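Local coordinates for protein nicotinate phosphoribosyltransferase (Vibrio cholerae, PDB 4HL7) that probably catalyses the ATP-driven joining of nicotinate to 5-phospho-alpha-D-ribose 1-diphosphate, yielding nicotinate beta-D-ribonucleotide for NAD biosynthesis, at residues Trp234-His238 against Val250-Trp255; Met26-His31 against Trp125-Leu130. All coordinates share one frame; numbering follows the deposited sequence.

In the fold
Helix 21-33, one half of interaction 2, also meets helix 232-241 of interaction 1; the two contact centres lie about 13 Å apart. In interaction 2 it packs on 125-130 within the N-terminal domain; in interaction 1 helix 232-241 pairs with 247-258. W234 makes most of the bridge: its CH2 lies 3.7 Å from A29 CB, and its CE3 lies 3.9 Å from CH2 of W125. W255 adds to it, its CZ3 coming within 4.0 Å of M26 CA. Helix 232-241 begins at H232, the predicted autophosphorylation site, unmodified in this structure. The packing between the two contacts thus joins the N-terminal domain to the helix that starts at that histidine.

Interaction 1. Residues Trp234-His238 against Val250-Trp255; sequences WFMGH and VALERW
The indole of W234 lies between H238 of its own helix and W255 of the facing one. Its NE1 donates to the backbone O of A251 (2.8 Å) in a somewhat bent bond, from above the carbonyl plane and not on a lone pair. W255 N, bonding within its own helix, reaches the same oxygen from the opposite face, so this buried carbonyl takes two protein donors. With CG of W234 anti to the backbone N (chi1 175°), the indole extends toward the second helix. W255 turns an edge of its six-membered ring toward the W234 face in a T-shaped pair, centroids of that ring and the W234 five-membered ring 5.5 Å apart and planes at 74°. CE1 of H238 covers the other W234 face.

The rotation of the imidazole is fixed by a nearly straight bond from H238 ND1 to W234 O (2.8 Å), with the acceptor in the ring plane. A251 CB sits over one H238 face, 3.9 Å from the ring centroid, in a CH-pi contact. The same methyl meets F235 CD2 at 3.5 Å and so touches two aromatic rings at once. L252 CD2 comes in at the edge of the F235 ring, 3.7 Å from CE2. V250 CG1 lies 3.7 Å from CD2 of H238, obliquely to its ring. Y34 OH hydrogen-bonds both H238 NE2 and R254 NH1, and R254 also makes a cation-pi contact with F33.

The helix segments cross at 123°, with A251 opposite F235. Both helices belong to the connection between parallel strands 210-213 and 265-267, an arrangement consistent with the alpha/beta barrel of the nicotinate phosphoribosyltransferase family.

Interaction 2. Residues Met26-His31 against Trp125-Leu130; sequences MMQAIH and WRDTIL
I30 puts its CD1 squarely over the five-membered ring of W125, 3.4 Å from the centroid, a CH-pi contact with the isoleucine branch crossing the indole at about a right angle. I129 CD1 presses on this same methyl at 3.4 Å, tighter than usual van der Waals contact, and lies 3.7 Å from CG of selenomethionine M26. W125 NE1 hydrogen-bonds E233 OE1, which limits rotation of the indole.

The polar side is looser and partly exposed. H31 and R126 run side by side; R126 NE donates to H31 ND1 (3.1 Å), close to the imidazole plane but tilted from the guanidinium plane. R126 NH1 forms a salt bridge with D127 OD2 of its own segment at 3.3 Å, OD2 lying almost in the guanidinium plane. Between the two zones lies selenomethionine M27. With all three torsions near 180° (chi1 -173°), its chain reaches far enough for SE to meet L130 CD1 at 3.7 Å and for CE to cover one guanidinium face near the rim.

F89 adds an edge-to-face ring to H31, while V39 and Y41 of strand 38-46 back W125. Helix 21-33 thus packs on the turn of helix following strand 116-122, beside the antiparallel sheet of the NAPRTase N-terminal domain.

Interaction 1. Residues Trp234-His238 against Val250-Trp255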
# COMPACT_ATOMS: atom_id res chain seq x y z
N TRP A 234 8.33 6.50 -2.53
CA TRP A 234 8.79 7.46 -3.52
C TRP A 234 9.34 8.72 -2.81
O TRP A 234 10.44 9.23 -3.09
CB TRP A 234 7.59 7.81 -4.41
CG TRP A 234 7.84 8.87 -5.43
CD1 TRP A 234 7.28 10.15 -5.49
CD2 TRP A 234 8.69 8.77 -6.61
NE1 TRP A 234 7.70 10.82 -6.63
CE2 TRP A 234 8.57 10.04 -7.33
CE3 TRP A 234 9.51 7.77 -7.14
CZ2 TRP A 234 9.23 10.27 -8.52
CZ3 TRP A 234 10.21 8.02 -8.34
CH2 TRP A 234 10.05 9.23 -9.04
N PHE A 235 8.61 9.16 -1.79
CA PHE A 235 9.08 10.37 -1.03
C PHE A 235 10.31 10.06 -0.16
O PHE A 235 11.25 10.89 -0.01
CB PHE A 235 7.91 10.84 -0.17
CG PHE A 235 6.72 11.23 -1.01
CD1 PHE A 235 5.76 10.31 -1.35
CD2 PHE A 235 6.65 12.49 -1.57
CE1 PHE A 235 4.71 10.67 -2.21
CE2 PHE A 235 5.61 12.83 -2.44
CZ PHE A 235 4.63 11.92 -2.74
N MSE A 236 10.31 8.86 0.42
CA MSE A 236 11.42 8.47 1.31
C MSE A 236 12.68 8.31 0.48
O MSE A 236 13.73 8.78 0.87
CB MSE A 236 11.05 7.08 1.94
CG MSE A 236 9.98 7.30 3.01
SE MSE A 236 9.20 5.51 3.43
CE MSE A 236 10.66 4.95 4.61
N GLY A 237 12.58 7.65 -0.69
CA GLY A 237 13.79 7.48 -1.54
C GLY A 237 14.45 8.83 -1.87
O GLY A 237 15.66 8.94 -1.95
N HIS A 238 13.63 9.85 -2.10
CA HIS A 238 14.19 11.20 -2.37
C HIS A 238 15.03 11.78 -1.28
O HIS A 238 15.82 12.69 -1.52
CB HIS A 238 13.11 12.18 -2.87
CG HIS A 238 12.77 11.95 -4.33
ND1 HIS A 238 11.94 10.96 -4.72
CD2 HIS A 238 13.30 12.51 -5.50
CE1 HIS A 238 11.87 10.94 -6.09
NE2 HIS A 238 12.69 11.89 -6.56
N VAL A 250 10.64 17.72 -4.24
CA VAL A 250 11.15 17.17 -5.51
C VAL A 250 10.37 15.92 -5.91
O VAL A 250 10.03 15.72 -7.08
CB VAL A 250 12.67 16.88 -5.46
CG1 VAL A 250 13.07 16.02 -6.66
CG2 VAL A 250 13.46 18.23 -5.35
N ALA A 251 10.05 15.07 -4.92
CA ALA A 251 9.31 13.84 -5.22
C ALA A 251 7.92 14.23 -5.76
O ALA A 251 7.42 13.62 -6.74
CB ALA A 251 9.17 12.98 -3.97
N LEU A 252 7.28 15.26 -5.14
CA LEU A 252 5.98 15.72 -5.74
C LEU A 252 6.12 16.21 -7.20
O LEU A 252 5.31 15.84 -8.07
CB LEU A 252 5.30 16.82 -4.88
CG LEU A 252 4.86 16.42 -3.44
CD1 LEU A 252 4.65 17.66 -2.62
CD2 LEU A 252 3.54 15.62 -3.59
N GLU A 253 7.12 17.03 -7.47
CA GLU A 253 7.33 17.55 -8.80
C GLU A 253 7.64 16.44 -9.80
O GLU A 253 7.16 16.45 -10.92
CB GLU A 253 8.49 18.59 -8.75
CG GLU A 253 8.04 19.80 -7.92
CD GLU A 253 9.18 20.78 -7.74
OE1 GLU A 253 10.31 20.32 -7.71
OE2 GLU A 253 8.91 21.97 -7.60
N ARG A 254 8.48 15.49 -9.41
CA ARG A 254 8.97 14.50 -10.36
C ARG A 254 7.90 13.47 -10.69
O ARG A 254 7.94 12.87 -11.74
CB ARG A 254 10.19 13.80 -9.81
CG ARG A 254 11.40 14.74 -9.92
CD ARG A 254 12.69 14.02 -10.20
NE ARG A 254 13.49 14.77 -11.19
CZ ARG A 254 14.64 14.34 -11.69
NH1 ARG A 254 15.15 13.20 -11.25
NH2 ARG A 254 15.30 15.08 -12.59
N TRP A 255 6.93 13.25 -9.80
CA TRP A 255 5.80 12.38 -10.18
C TRP A 255 5.09 12.96 -11.41
O TRP A 255 4.72 12.26 -12.34
CB TRP A 255 4.80 12.22 -9.02
CG TRP A 255 3.72 11.21 -9.32
CD1 TRP A 255 2.41 11.42 -9.78
CD2 TRP A 255 3.90 9.77 -9.32
NE1 TRP A 255 1.78 10.17 -10.00
CE2 TRP A 255 2.62 9.17 -9.68
CE3 TRP A 255 4.96 8.93 -9.02
CZ2 TRP A 255 2.45 7.78 -9.76
CZ3 TRP A 255 4.75 7.54 -9.07
CH2 TRP A 255 3.52 7.00 -9.42

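Interaction 2. Residues Met26-His31 against Trp125-Leu130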
# COMPACT_ATOMS: atom_id res chain seq x y z
N MSE A 26 5.00 3.34 -10.30
CA MSE A 26 6.19 3.90 -9.75
C MSE A 26 7.40 3.27 -10.42
O MSE A 26 8.40 3.94 -10.64
CB MSE A 26 6.19 3.65 -8.23
CG MSE A 26 7.20 4.48 -7.53
SE MSE A 26 6.68 4.24 -5.61
CE MSE A 26 5.08 4.30 -5.33
N MSE A 27 7.29 2.01 -10.84
CA MSE A 27 8.43 1.43 -11.59
C MSE A 27 8.72 2.21 -12.86
O MSE A 27 9.89 2.37 -13.27
CB MSE A 27 8.08 -0.03 -11.93
CG MSE A 27 9.32 -0.72 -12.57
SE MSE A 27 8.72 -2.57 -12.97
CE MSE A 27 10.26 -3.36 -13.89
N GLN A 28 7.68 2.67 -13.54
CA GLN A 28 7.92 3.57 -14.69
C GLN A 28 8.66 4.82 -14.32
O GLN A 28 9.59 5.25 -15.07
CB GLN A 28 6.66 3.92 -15.50
CG GLN A 28 6.97 5.12 -16.44
CD GLN A 28 5.96 5.31 -17.49
OE1 GLN A 28 5.70 4.40 -18.30
NE2 GLN A 28 5.32 6.48 -17.49
N ALA A 29 8.29 5.45 -13.20
CA ALA A 29 8.94 6.72 -12.85
C ALA A 29 10.40 6.49 -12.47
O ALA A 29 11.31 7.25 -12.81
CB ALA A 29 8.20 7.42 -11.69
N ILE A 30 10.63 5.37 -11.83
CA ILE A 30 12.02 4.98 -11.38
C ILE A 30 12.82 4.60 -12.65
O ILE A 30 14.02 4.98 -12.79
CB ILE A 30 11.97 3.78 -10.40
CG1 ILE A 30 11.32 4.26 -9.08
CG2 ILE A 30 13.39 3.22 -10.09
CD1 ILE A 30 10.76 3.09 -8.27
N HIS A 31 12.19 3.89 -13.56
CA HIS A 31 12.83 3.53 -14.87
C HIS A 31 13.31 4.79 -15.58
O HIS A 31 14.42 4.83 -16.12
CB HIS A 31 11.81 2.72 -15.71
CG HIS A 31 12.14 2.56 -17.14
ND1 HIS A 31 12.84 1.50 -17.62
CD2 HIS A 31 11.76 3.32 -18.26
CE1 HIS A 31 12.95 1.59 -18.96
NE2 HIS A 31 12.28 2.70 -19.35
N TRP A 125 16.34 -0.25 -7.61
CA TRP A 125 14.97 0.15 -7.26
C TRP A 125 14.01 -0.29 -8.34
O TRP A 125 12.96 -0.87 -8.03
CB TRP A 125 14.99 1.67 -7.07
CG TRP A 125 13.83 2.21 -6.30
CD1 TRP A 125 12.83 1.52 -5.59
CD2 TRP A 125 13.55 3.63 -6.09
NE1 TRP A 125 11.96 2.44 -4.97
CE2 TRP A 125 12.36 3.70 -5.23
CE3 TRP A 125 14.16 4.80 -6.51
CZ2 TRP A 125 11.81 4.93 -4.86
CZ3 TRP A 125 13.60 6.05 -6.09
CH2 TRP A 125 12.46 6.09 -5.30
N ARG A 126 14.38 -0.12 -9.63
CA ARG A 126 13.48 -0.55 -10.71
C ARG A 126 13.22 -2.09 -10.68
O ARG A 126 12.14 -2.53 -10.92
CB ARG A 126 14.06 -0.16 -12.05
CG ARG A 126 13.14 -0.48 -13.26
CD ARG A 126 14.03 -0.74 -14.49
NE ARG A 126 13.22 -0.89 -15.70
CZ ARG A 126 12.91 -2.04 -16.28
NH1 ARG A 126 13.38 -3.20 -15.84
NH2 ARG A 126 12.15 -1.99 -17.36
N ASP A 127 14.23 -2.87 -10.38
CA ASP A 127 14.11 -4.31 -10.46
C ASP A 127 13.54 -4.99 -9.21
O ASP A 127 13.15 -6.19 -9.27
CB ASP A 127 15.42 -4.88 -10.85
CG ASP A 127 15.81 -4.42 -12.30
OD1 ASP A 127 16.92 -4.63 -12.65
OD2 ASP A 127 14.97 -3.81 -13.01
N THR A 128 13.45 -4.22 -8.13
CA THR A 128 12.97 -4.79 -6.83
C THR A 128 11.64 -4.21 -6.38
O THR A 128 11.02 -4.75 -5.45
CB THR A 128 14.00 -4.68 -5.69
OG1 THR A 128 14.30 -3.32 -5.40
CG2 THR A 128 15.31 -5.49 -6.01
N ILE A 129 11.23 -3.10 -7.00
CA ILE A 129 10.02 -2.40 -6.51
C ILE A 129 8.76 -3.30 -6.58
O ILE A 129 7.87 -3.19 -5.74
CB ILE A 129 9.78 -1.02 -7.18
CG1 ILE A 129 8.54 -0.35 -6.53
CG2 ILE A 129 9.55 -1.17 -8.66
CD1 ILE A 129 8.50 1.12 -6.68
N LEU A 130 8.69 -4.20 -7.56
CA LEU A 130 7.51 -5.05 -7.65
C LEU A 130 7.39 -6.14 -6.58
O LEU A 130 6.31 -6.72 -6.44
CB LEU A 130 7.36 -5.67 -9.04
CG LEU A 130 7.29 -4.70 -10.23
CD1 LEU A 130 7.02 -5.49 -11.50
CD2 LEU A 130 6.27 -3.59 -10.00